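Local coordinates for protein glycosyl hydrolase family 10 (Prevotella bryantii, PDB 4MGQ) that probably hydrolyses internal beta-1,4-xylosidic linkages of xylan as a whole enzyme, this chain being its calcium-bound carbohydrate-binding module, at residues Tyr20-Glu25 with Gly110-Met115; Leu51-Lys56 with Pro78-Thr83; Glu34-Pro39 with Thr142-His147; Val63-Gln68 with Lys100-Glu105. All blocks are in the same frame, centred on the assembly; numbering follows the deposited sequence.

Interaction 1: Tyr20-Glu25 with Gly110-Met115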
# COMPACT_ATOMS: atom_id res chain seq x y z
N TYR A 20 1.98 -5.85 7.25
CA TYR A 20 2.97 -6.90 7.03
C TYR A 20 2.36 -8.08 6.30
O TYR A 20 1.33 -8.61 6.71
CB TYR A 20 3.54 -7.37 8.36
CG TYR A 20 4.35 -8.65 8.28
CD1 TYR A 20 5.52 -8.70 7.54
CD2 TYR A 20 3.96 -9.78 8.97
CE1 TYR A 20 6.28 -9.85 7.48
CE2 TYR A 20 4.71 -10.96 8.91
CZ TYR A 20 5.87 -10.97 8.16
OH TYR A 20 6.65 -12.11 8.08
N ILE A 21 3.00 -8.49 5.21
CA ILE A 21 2.60 -9.72 4.52
C ILE A 21 3.78 -10.66 4.42
O ILE A 21 4.79 -10.34 3.78
CB ILE A 21 2.07 -9.44 3.12
CG1 ILE A 21 0.76 -8.64 3.19
CG2 ILE A 21 1.85 -10.76 2.36
CD1 ILE A 21 0.27 -8.21 1.84
N HIS A 22 3.67 -11.81 5.07
CA HIS A 22 4.60 -12.89 4.78
C HIS A 22 4.16 -13.55 3.49
O HIS A 22 3.14 -14.23 3.45
CB HIS A 22 4.68 -13.92 5.90
CG HIS A 22 5.60 -15.05 5.56
ND1 HIS A 22 6.94 -14.86 5.31
CD2 HIS A 22 5.36 -16.37 5.37
CE1 HIS A 22 7.50 -16.02 5.02
NE2 HIS A 22 6.56 -16.95 5.04
N MET A 23 4.92 -13.32 2.43
CA MET A 23 4.52 -13.82 1.12
C MET A 23 4.91 -15.29 0.92
O MET A 23 4.16 -16.07 0.34
CB MET A 23 5.14 -12.96 0.02
CG MET A 23 4.59 -11.53 0.03
SD MET A 23 5.27 -10.45 -1.23
CE MET A 23 6.96 -10.29 -0.66
N GLY A 24 6.09 -15.66 1.41
CA GLY A 24 6.60 -17.00 1.17
C GLY A 24 7.28 -17.08 -0.20
O GLY A 24 7.76 -16.09 -0.71
N GLU A 25 7.32 -18.27 -0.79
CA GLU A 25 8.01 -18.47 -2.06
C GLU A 25 7.28 -17.81 -3.24
O GLU A 25 6.05 -17.69 -3.24
CB GLU A 25 8.18 -19.97 -2.33
CG GLU A 25 8.98 -20.66 -1.24
CD GLU A 25 9.10 -22.16 -1.46
OE1 GLU A 25 8.25 -22.72 -2.18
OE2 GLU A 25 10.04 -22.77 -0.89
N GLY A 110 9.02 -12.92 -3.47
CA GLY A 110 9.24 -13.89 -2.41
C GLY A 110 9.63 -13.20 -1.12
O GLY A 110 10.16 -12.09 -1.14
N GLY A 111 9.40 -13.88 0.00
CA GLY A 111 9.82 -13.37 1.29
C GLY A 111 8.76 -12.52 1.97
O GLY A 111 7.60 -12.91 2.07
N ASP A 112 9.17 -11.35 2.43
CA ASP A 112 8.35 -10.51 3.30
C ASP A 112 8.22 -9.10 2.74
O ASP A 112 9.14 -8.59 2.11
CB ASP A 112 8.97 -10.43 4.70
CG ASP A 112 8.84 -11.72 5.49
OD1 ASP A 112 7.79 -12.37 5.40
OD2 ASP A 112 9.79 -12.07 6.20
N ILE A 113 7.08 -8.47 2.99
CA ILE A 113 6.93 -7.06 2.65
C ILE A 113 6.25 -6.35 3.81
O ILE A 113 5.34 -6.90 4.45
CB ILE A 113 6.13 -6.85 1.33
CG1 ILE A 113 6.00 -5.37 0.99
CG2 ILE A 113 4.77 -7.55 1.40
CD1 ILE A 113 5.52 -5.09 -0.43
N TRP A 114 6.74 -5.15 4.12
CA TRP A 114 6.13 -4.25 5.11
C TRP A 114 5.82 -2.92 4.44
O TRP A 114 6.60 -2.43 3.62
CB TRP A 114 7.07 -4.00 6.30
CG TRP A 114 7.52 -5.20 7.09
CD1 TRP A 114 7.01 -5.64 8.28
CD2 TRP A 114 8.62 -6.08 6.78
NE1 TRP A 114 7.71 -6.74 8.72
CE2 TRP A 114 8.70 -7.03 7.82
CE3 TRP A 114 9.54 -6.15 5.72
CZ2 TRP A 114 9.65 -8.05 7.83
CZ3 TRP A 114 10.49 -7.16 5.74
CH2 TRP A 114 10.54 -8.10 6.78
N MET A 115 4.68 -2.33 4.78
CA MET A 115 4.31 -1.02 4.23
C MET A 115 3.69 -0.16 5.33
O MET A 115 3.07 -0.69 6.25
CB MET A 115 3.34 -1.15 3.05
CG MET A 115 4.01 -1.62 1.77
SD MET A 115 2.90 -1.61 0.35
CE MET A 115 1.91 -3.03 0.75
O HOH W 1 9.39 -11.68 9.61

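Interaction 2: Leu51-Lys56 with Pro78-Thr83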
# COMPACT_ATOMS: atom_id res chain seq x y z
N LEU A 51 0.70 8.29 -5.26
CA LEU A 51 0.79 7.29 -4.21
C LEU A 51 2.02 7.56 -3.36
O LEU A 51 3.13 7.63 -3.89
CB LEU A 51 0.87 5.88 -4.81
CG LEU A 51 1.01 4.71 -3.83
CD1 LEU A 51 -0.24 4.54 -2.96
CD2 LEU A 51 1.32 3.41 -4.56
N LYS A 52 1.84 7.75 -2.05
CA LYS A 52 2.97 7.87 -1.14
C LYS A 52 2.92 6.76 -0.12
O LYS A 52 1.84 6.37 0.33
CB LYS A 52 2.94 9.21 -0.40
CG LYS A 52 3.07 10.42 -1.28
CD LYS A 52 3.16 11.67 -0.39
CE LYS A 52 3.22 12.93 -1.20
NZ LYS A 52 3.25 14.13 -0.29
N LEU A 53 4.09 6.27 0.28
CA LEU A 53 4.17 5.28 1.35
C LEU A 53 5.63 5.08 1.74
O LEU A 53 6.52 5.63 1.09
CB LEU A 53 3.53 3.96 0.91
CG LEU A 53 4.20 3.18 -0.23
CD1 LEU A 53 4.46 1.74 0.22
CD2 LEU A 53 3.38 3.21 -1.51
N ARG A 54 5.87 4.34 2.81
CA ARG A 54 7.21 3.78 3.01
C ARG A 54 7.09 2.27 2.90
O ARG A 54 6.06 1.68 3.25
CB ARG A 54 7.84 4.20 4.34
CG ARG A 54 7.08 3.84 5.60
CD ARG A 54 7.87 4.27 6.86
NE ARG A 54 7.17 3.82 8.05
CZ ARG A 54 7.73 3.16 9.06
NH1 ARG A 54 9.03 2.90 9.04
NH2 ARG A 54 6.99 2.77 10.08
N VAL A 55 8.16 1.64 2.41
CA VAL A 55 8.12 0.21 2.14
C VAL A 55 9.46 -0.42 2.50
O VAL A 55 10.50 0.24 2.44
CB VAL A 55 7.77 -0.06 0.65
CG1 VAL A 55 8.87 0.48 -0.27
CG2 VAL A 55 7.53 -1.55 0.42
N LYS A 56 9.42 -1.69 2.87
CA LYS A 56 10.60 -2.48 3.18
C LYS A 56 10.31 -3.90 2.70
O LYS A 56 9.20 -4.40 2.87
CB LYS A 56 10.90 -2.42 4.69
CG LYS A 56 11.99 -3.36 5.21
CD LYS A 56 11.96 -3.38 6.74
CE LYS A 56 12.85 -4.49 7.31
NZ LYS A 56 14.30 -4.17 7.11
N PRO A 78 1.24 3.81 -10.36
CA PRO A 78 2.11 4.21 -9.26
C PRO A 78 3.04 3.08 -8.81
O PRO A 78 3.41 3.02 -7.64
CB PRO A 78 1.13 4.57 -8.15
CG PRO A 78 -0.04 3.64 -8.38
CD PRO A 78 -0.13 3.47 -9.89
N SER A 79 3.41 2.19 -9.73
CA SER A 79 4.33 1.10 -9.39
C SER A 79 5.62 1.69 -8.85
O SER A 79 6.04 2.79 -9.25
CB SER A 79 4.61 0.23 -10.61
OG SER A 79 3.43 -0.44 -11.02
N PHE A 80 6.26 0.98 -7.92
CA PHE A 80 7.42 1.54 -7.25
C PHE A 80 8.45 0.47 -6.96
O PHE A 80 8.29 -0.69 -7.37
CB PHE A 80 7.00 2.26 -5.95
CG PHE A 80 6.22 1.39 -4.99
CD1 PHE A 80 4.85 1.24 -5.12
CD2 PHE A 80 6.87 0.73 -3.95
CE1 PHE A 80 4.14 0.45 -4.24
CE2 PHE A 80 6.16 -0.06 -3.06
CZ PHE A 80 4.79 -0.20 -3.20
N LYS A 81 9.50 0.85 -6.25
CA LYS A 81 10.57 -0.08 -5.93
C LYS A 81 10.76 -0.17 -4.42
O LYS A 81 10.47 0.77 -3.69
CB LYS A 81 11.88 0.33 -6.61
CG LYS A 81 11.80 0.32 -8.14
CD LYS A 81 13.14 0.68 -8.76
CE LYS A 81 13.08 0.65 -10.28
NZ LYS A 81 13.09 -0.74 -10.81
N SER A 82 11.26 -1.31 -3.97
CA SER A 82 11.53 -1.51 -2.55
C SER A 82 12.93 -2.07 -2.37
O SER A 82 13.47 -2.70 -3.28
CB SER A 82 10.49 -2.43 -1.92
OG SER A 82 10.72 -2.61 -0.54
N THR A 83 13.50 -1.81 -1.20
CA THR A 83 14.80 -2.36 -0.82
C THR A 83 14.69 -2.99 0.56
O THR A 83 13.61 -3.02 1.14
CB THR A 83 15.90 -1.27 -0.80
OG1 THR A 83 15.65 -0.38 0.30
CG2 THR A 83 15.92 -0.48 -2.11
O HOH W 2 12.60 0.06 0.58

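Interaction 3: Glu34-Pro39 with Thr142-His147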
# COMPACT_ATOMS: atom_id res chain seq x y z
N GLU A 34 -2.34 -11.16 -4.67
CA GLU A 34 -2.73 -9.76 -4.81
C GLU A 34 -3.24 -9.18 -3.49
O GLU A 34 -3.87 -9.86 -2.69
CB GLU A 34 -3.80 -9.60 -5.90
CG GLU A 34 -3.29 -9.92 -7.31
CD GLU A 34 -4.30 -9.66 -8.43
OE1 GLU A 34 -5.42 -9.21 -8.16
OE2 GLU A 34 -3.96 -9.91 -9.60
N LEU A 35 -2.92 -7.90 -3.30
CA LEU A 35 -3.37 -7.10 -2.18
C LEU A 35 -4.14 -5.89 -2.73
O LEU A 35 -3.67 -5.22 -3.65
CB LEU A 35 -2.18 -6.64 -1.34
CG LEU A 35 -2.45 -5.66 -0.21
CD1 LEU A 35 -3.23 -6.33 0.90
CD2 LEU A 35 -1.14 -5.07 0.32
N TYR A 36 -5.31 -5.62 -2.15
CA TYR A 36 -6.21 -4.59 -2.66
C TYR A 36 -6.49 -3.50 -1.66
O TYR A 36 -6.66 -3.77 -0.49
CB TYR A 36 -7.54 -5.20 -3.04
CG TYR A 36 -7.49 -6.28 -4.09
CD1 TYR A 36 -6.60 -6.21 -5.14
CD2 TYR A 36 -8.34 -7.36 -4.01
CE1 TYR A 36 -6.56 -7.21 -6.11
CE2 TYR A 36 -8.31 -8.35 -4.95
CZ TYR A 36 -7.44 -8.27 -6.00
OH TYR A 36 -7.43 -9.29 -6.94
N VAL A 37 -6.60 -2.27 -2.16
CA VAL A 37 -7.17 -1.19 -1.35
C VAL A 37 -8.00 -0.30 -2.29
O VAL A 37 -7.65 -0.12 -3.46
CB VAL A 37 -6.07 -0.38 -0.63
CG1 VAL A 37 -5.22 0.40 -1.62
CG2 VAL A 37 -6.68 0.54 0.43
N ASN A 38 -9.13 0.20 -1.79
CA ASN A 38 -10.00 1.05 -2.60
C ASN A 38 -9.94 2.50 -2.15
O ASN A 38 -10.23 2.78 -0.99
CB ASN A 38 -11.45 0.56 -2.53
CG ASN A 38 -11.72 -0.67 -3.38
OD1 ASN A 38 -10.82 -1.46 -3.67
ND2 ASN A 38 -12.96 -0.83 -3.82
N PRO A 39 -9.57 3.42 -3.07
CA PRO A 39 -9.62 4.86 -2.76
C PRO A 39 -11.01 5.25 -2.29
O PRO A 39 -12.00 4.71 -2.81
CB PRO A 39 -9.26 5.52 -4.09
CG PRO A 39 -8.42 4.49 -4.79
CD PRO A 39 -9.03 3.18 -4.41
N THR A 142 -7.68 -5.75 1.39
CA THR A 142 -8.23 -7.08 1.14
C THR A 142 -7.42 -7.90 0.13
O THR A 142 -6.45 -7.43 -0.45
CB THR A 142 -9.68 -7.01 0.63
OG1 THR A 142 -9.73 -6.27 -0.60
CG2 THR A 142 -10.58 -6.34 1.67
N LYS A 143 -7.87 -9.13 -0.08
CA LYS A 143 -7.23 -10.02 -1.03
C LYS A 143 -8.29 -10.94 -1.63
O LYS A 143 -9.39 -11.04 -1.08
CB LYS A 143 -6.14 -10.84 -0.34
CG LYS A 143 -6.70 -11.81 0.69
CD LYS A 143 -5.63 -12.70 1.26
CE LYS A 143 -6.22 -13.70 2.23
NZ LYS A 143 -7.21 -14.59 1.55
N PRO A 144 -7.99 -11.60 -2.75
CA PRO A 144 -8.92 -12.64 -3.19
C PRO A 144 -9.01 -13.72 -2.12
O PRO A 144 -8.01 -14.05 -1.49
CB PRO A 144 -8.27 -13.17 -4.47
CG PRO A 144 -7.41 -12.04 -4.96
CD PRO A 144 -6.87 -11.41 -3.70
N SER A 145 -10.21 -14.25 -1.90
CA SER A 145 -10.40 -15.20 -0.80
C SER A 145 -9.52 -16.44 -0.95
O SER A 145 -9.12 -17.05 0.04
CB SER A 145 -11.87 -15.60 -0.69
OG SER A 145 -12.31 -16.27 -1.86
N TRP A 146 -9.20 -16.80 -2.19
CA TRP A 146 -8.43 -18.02 -2.44
C TRP A 146 -6.91 -17.81 -2.45
O TRP A 146 -6.16 -18.77 -2.61
CB TRP A 146 -8.88 -18.66 -3.76
CG TRP A 146 -8.67 -17.79 -4.96
CD1 TRP A 146 -7.59 -17.80 -5.80
CD2 TRP A 146 -9.57 -16.80 -5.48
NE1 TRP A 146 -7.76 -16.87 -6.80
CE2 TRP A 146 -8.96 -16.24 -6.62
CE3 TRP A 146 -10.82 -16.32 -5.08
CZ2 TRP A 146 -9.57 -15.23 -7.37
CZ3 TRP A 146 -11.42 -15.32 -5.82
CH2 TRP A 146 -10.80 -14.79 -6.96
N HIS A 147 -6.46 -16.57 -2.26
CA HIS A 147 -5.03 -16.34 -2.08
C HIS A 147 -4.66 -16.66 -0.65
O HIS A 147 -5.17 -16.04 0.28
CB HIS A 147 -4.66 -14.90 -2.43
CG HIS A 147 -4.67 -14.62 -3.90
ND1 HIS A 147 -4.15 -13.47 -4.44
CD2 HIS A 147 -5.14 -15.36 -4.94
CE1 HIS A 147 -4.29 -13.51 -5.76
NE2 HIS A 147 -4.88 -14.64 -6.08
O HOH W 3 -10.02 -3.60 -0.47

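Interaction 4: Val63-Gln68 with Lys100-Glu105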
# COMPACT_ATOMS: atom_id res chain seq x y z
N VAL A 63 7.68 -3.28 -7.03
CA VAL A 63 6.34 -3.59 -6.56
C VAL A 63 5.35 -3.01 -7.56
O VAL A 63 5.25 -1.80 -7.75
CB VAL A 63 6.07 -3.02 -5.15
CG1 VAL A 63 4.64 -3.36 -4.74
CG2 VAL A 63 7.06 -3.61 -4.14
N THR A 64 4.64 -3.91 -8.24
CA THR A 64 3.71 -3.52 -9.29
C THR A 64 2.34 -3.17 -8.73
O THR A 64 1.78 -3.92 -7.91
CB THR A 64 3.57 -4.66 -10.31
OG1 THR A 64 4.86 -4.92 -10.89
CG2 THR A 64 2.60 -4.29 -11.42
N VAL A 65 1.81 -2.02 -9.15
CA VAL A 65 0.47 -1.59 -8.77
C VAL A 65 -0.36 -1.27 -10.01
O VAL A 65 0.02 -0.41 -10.80
CB VAL A 65 0.49 -0.34 -7.86
CG1 VAL A 65 -0.93 0.03 -7.45
CG2 VAL A 65 1.35 -0.57 -6.60
N TRP A 66 -1.47 -1.98 -10.20
CA TRP A 66 -2.37 -1.70 -11.32
C TRP A 66 -3.68 -1.12 -10.79
O TRP A 66 -4.42 -1.82 -10.09
CB TRP A 66 -2.69 -2.96 -12.13
CG TRP A 66 -1.53 -3.63 -12.79
CD1 TRP A 66 -0.37 -3.05 -13.23
CD2 TRP A 66 -1.41 -5.02 -13.08
NE1 TRP A 66 0.46 -4.01 -13.78
CE2 TRP A 66 -0.16 -5.23 -13.69
CE3 TRP A 66 -2.26 -6.12 -12.87
CZ2 TRP A 66 0.27 -6.49 -14.10
CZ3 TRP A 66 -1.83 -7.37 -13.28
CH2 TRP A 66 -0.57 -7.55 -13.88
N PRO A 67 -3.97 0.14 -11.13
CA PRO A 67 -5.31 0.69 -10.83
C PRO A 67 -6.37 -0.04 -11.64
O PRO A 67 -6.09 -0.46 -12.76
CB PRO A 67 -5.20 2.15 -11.26
CG PRO A 67 -3.71 2.45 -11.25
CD PRO A 67 -3.09 1.15 -11.73
N GLN A 68 -7.57 -0.18 -11.10
CA GLN A 68 -8.59 -0.98 -11.76
C GLN A 68 -9.97 -0.34 -11.67
O GLN A 68 -10.41 0.05 -10.60
CB GLN A 68 -8.64 -2.38 -11.13
CG GLN A 68 -9.76 -3.25 -11.67
CD GLN A 68 -9.37 -3.95 -12.97
OE1 GLN A 68 -8.28 -4.52 -13.08
NE2 GLN A 68 -10.28 -3.92 -13.95
N LYS A 100 -11.51 2.39 -9.38
CA LYS A 100 -12.03 2.28 -8.03
C LYS A 100 -11.16 1.45 -7.08
O LYS A 100 -11.43 1.41 -5.88
CB LYS A 100 -13.44 1.70 -8.06
CG LYS A 100 -13.50 0.25 -8.40
CD LYS A 100 -14.90 -0.34 -8.17
CE LYS A 100 -15.95 0.41 -8.98
NZ LYS A 100 -15.63 0.44 -10.44
N GLN A 101 -10.12 0.80 -7.61
CA GLN A 101 -9.31 -0.11 -6.81
C GLN A 101 -7.83 -0.03 -7.19
O GLN A 101 -7.50 0.19 -8.35
CB GLN A 101 -9.82 -1.55 -6.97
CG GLN A 101 -9.08 -2.58 -6.13
CD GLN A 101 -9.64 -3.99 -6.30
OE1 GLN A 101 -9.60 -4.55 -7.39
NE2 GLN A 101 -10.17 -4.55 -5.23
N LEU A 102 -6.94 -0.16 -6.20
CA LEU A 102 -5.51 -0.36 -6.47
C LEU A 102 -5.17 -1.82 -6.24
O LEU A 102 -5.38 -2.34 -5.15
CB LEU A 102 -4.63 0.52 -5.56
CG LEU A 102 -4.80 2.02 -5.69
CD1 LEU A 102 -3.77 2.73 -4.80
CD2 LEU A 102 -4.66 2.46 -7.12
N ARG A 103 -4.64 -2.47 -7.27
CA ARG A 103 -4.20 -3.86 -7.16
C ARG A 103 -2.69 -3.93 -6.99
O ARG A 103 -1.96 -3.59 -7.91
CB ARG A 103 -4.60 -4.66 -8.41
CG ARG A 103 -6.13 -4.70 -8.66
CD ARG A 103 -6.48 -5.27 -10.03
NE ARG A 103 -5.86 -6.58 -10.24
CZ ARG A 103 -5.69 -7.14 -11.44
NH1 ARG A 103 -6.09 -6.50 -12.53
NH2 ARG A 103 -5.09 -8.31 -11.54
N PHE A 104 -2.23 -4.38 -5.82
CA PHE A 104 -0.81 -4.64 -5.60
C PHE A 104 -0.52 -6.06 -6.08
O PHE A 104 -1.03 -7.03 -5.53
CB PHE A 104 -0.42 -4.47 -4.12
CG PHE A 104 -0.42 -3.03 -3.64
CD1 PHE A 104 -1.62 -2.33 -3.50
CD2 PHE A 104 0.77 -2.40 -3.29
CE1 PHE A 104 -1.63 -1.01 -3.04
CE2 PHE A 104 0.77 -1.08 -2.81
CZ PHE A 104 -0.43 -0.38 -2.70
N GLU A 105 0.29 -6.17 -7.13
CA GLU A 105 0.61 -7.46 -7.74
C GLU A 105 1.86 -8.04 -7.10
O GLU A 105 2.98 -7.62 -7.41
CB GLU A 105 0.81 -7.30 -9.23
CG GLU A 105 -0.40 -6.70 -9.93
CD GLU A 105 -1.61 -7.59 -9.79
OE1 GLU A 105 -1.53 -8.77 -10.20
OE2 GLU A 105 -2.64 -7.13 -9.24
O HOH W 4 5.26 -6.67 -7.74

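Interaction 1: Tyr20-Glu25 with Gly110-Met115
Tyr-20 to Gly-24 and Gly-111 to Met-115 are antiparallel neighbours in one sheet of the module, joined by backbone bonds where strand 17-24 ends and strand 111-121 begins. Ile-21 and Ile-113 form a hydrogen-bonded pair. Ile-21 N gives to Ile-113 O at 2.9 Å, and Ile-113 N gives back to Ile-21 O. Ile-113 CG2 rests on Ile-21 CB at 3.7 Å, on the buried face. Further on lies a classic beta bulge. Met-23 N (2.7 Å) and Gly-24 N (3.2 Å) both bond Gly-111 O, the first nearly along the C=O axis, the second on a lone pair. The sheet is one half of a beta-sandwich jelly roll, the fold of this carbohydrate-binding family. Its other face carries Tyr-20, His-22, Asp-112 and Trp-114. His-22 ND1 donates to Asp-112 OD1 at 2.6 Å. The carboxylate oxygen lies in the imidazole plane, and ND1 meets it on its syn side, 23° out of the carboxylate plane. Tyr-20 OH comes within 2.9 Å of the same OD1. The Tyr-20 ring makes an offset stack with the five-membered ring of Trp-114, centroids 4.7 Å apart and planes at 25°. CG of Tyr-20 stands opposite its backbone N (chi1 168°), which carries CD1 over one indole face. Trp-114 also packs on Val-154 and Trp-86. Its side chain is about 7 Å from that of Asp-116, a calcium ligand.

Interaction 2: Leu51-Lys56 with Pro78-Thr83
The core of the beta sandwich is filled here by Leu-51, Leu-53 and Val-55 of one sheet meeting Phe-80 and Ser-82 of the other, with Pro-78 in the loop before it. No direct hydrogen bond joins the two segments. Leu-53 and Phe-80 come from opposite directions, with Leu-53 CD2 over one face of the ring, 4.2 Å from the centroid and 23° off the normal, a CH-pi contact. The Phe-80 CG lies between its own backbone N and carbonyl carbon (chi1 56°), and the ring reaches toward strand 48-57, where Leu-51, Leu-53 and Val-55 meet it. Leu-51 CB meets Pro-78 CB at 3.6 Å, the two side chains crossing at about a right angle. Val-55 CG1 touches Phe-80 CE2 at 3.9 Å. In this jelly-roll fold strands 48-57 and 80-82 belong to different sheets; the axes of 51-56 and 80-82 run at 43° and come no closer than 7.1 Å. Val-55 CG2 lies 3.5 Å from Ser-82 OG, which is hydrogen-bonded to Thr-57. A water bridges the two segments at this end, donating to Val-55 O at 2.8 Å and accepting from Thr-83 N at 2.7 Å. Behind strand 48-57, Arg-54 bonds Asp-116, a calcium ligand, and Asp-117.

Interaction 3: Glu34-Pro39 with Thr142-His147
Tyr-36 and Thr-142 form a hydrogen-bonded antiparallel pair, while Glu-34 is held by His-147 further along. The packed part lies at the Glu-34 end. Glu-34 N donates to His-147 ND1 at 2.9 Å, close to the plane of the imidazole. That ND1 therefore acts as an acceptor and probably carries no proton. Pro-144 CG sits over the centre of the same ring, 3.5 Å above its plane, so the ring is fixed by a bond at its edge and a proline on its face. Pro-144 also meets Tyr-36: its CD lies 3.6 Å from Tyr-36 CE2, the two side chains crossing at about a right angle. The type I turn from Pro-144 to His-147 brings these groups together. Lys-143 NZ bonds His-147 O at 2.8 Å and, at longer range, Pro-144 O, the two ends of the turn.

The Thr-142 end is more open. Tyr-36 N bonds Thr-142 O at 2.7 Å, and Thr-142 N returns the bond to Tyr-36 O. Beyond this pair the threonine is exposed. Thr-142 OG1 holds a water at 2.7 Å, and that water makes a weak bond to Tyr-36 O. The contact sits at the edge of one sheet: strand 34-37 lies between the short outermost strand 141-142 and strand 99-105, where Leu-35 pairs with Phe-104, and the turn leads on towards strand 151-155 of the other sheet.

Interaction 4: Val63-Gln68 with Lys100-Glu105
Gln-68 O is gripped by two backbone donors, Lys-100 N at 2.9 Å and Gln-101 N at 3.1 Å. This is a classic beta bulge at the start of segment 100-105. From there regular antiparallel pairing runs on, with Trp-66 N bonding Arg-103 O at 2.8 Å. One face of the strands is polar and aromatic. Glu-105 CG lies over the six-membered ring of Trp-66, 3.6 Å from the centroid; the bend at chi2 (-62°) then lays the carboxylate across the indole, its plane 10° from the ring. Arg-103 meets Trp-66 differently: the edge of the indole, at CE3, points at a face of the guanidinium. Arg-103 NH1 donates to Gln-68 OE1 at 3.0 Å, an oxygen that Thr-72 also bonds. Arg-103 NE makes a salt bridge with Glu-105 OE2 at 3.4 Å, and NH2 makes another with Glu-34. Glu-105 OE1 lies close to the Glu-34 carboxylate, which might favour a shared proton there. The opposite face is apolar. Val-65 CG2 sits over one face of the Phe-104 ring, 4.0 Å from its centroid, and Leu-102 CD2 reaches Pro-67 CB. One face turned to the hydrophobic core and the other lined with aromatic and polar groups is the arrangement of jelly-roll carbohydrate-binding modules, in whose relatives such a sheet face often receives the glycan.

The four contacts lie in and between the two antiparallel sheets of a beta sandwich. Interaction 1 pairs strands of one sheet. Interactions 3 and 4 lie in the other sheet, their centres about 10 Å apart, on the neighbouring strands 34-37 and 99-105. Interaction 2 crosses between the sheets. It touches interaction 1 through strand 48-57 and interaction 4 through strand 80-82. Met-115 meets Leu-35, Leu-53 and Phe-104, so interaction 1 packs against all three others in the core. Along the chain, interactions 1 and 3 alternate, as do 2 and 4. Interactions 2 and 4 fall between the two segments of interaction 1, and also of interaction 3. Interactions 1 and 3 thus bring early and late parts of the module together.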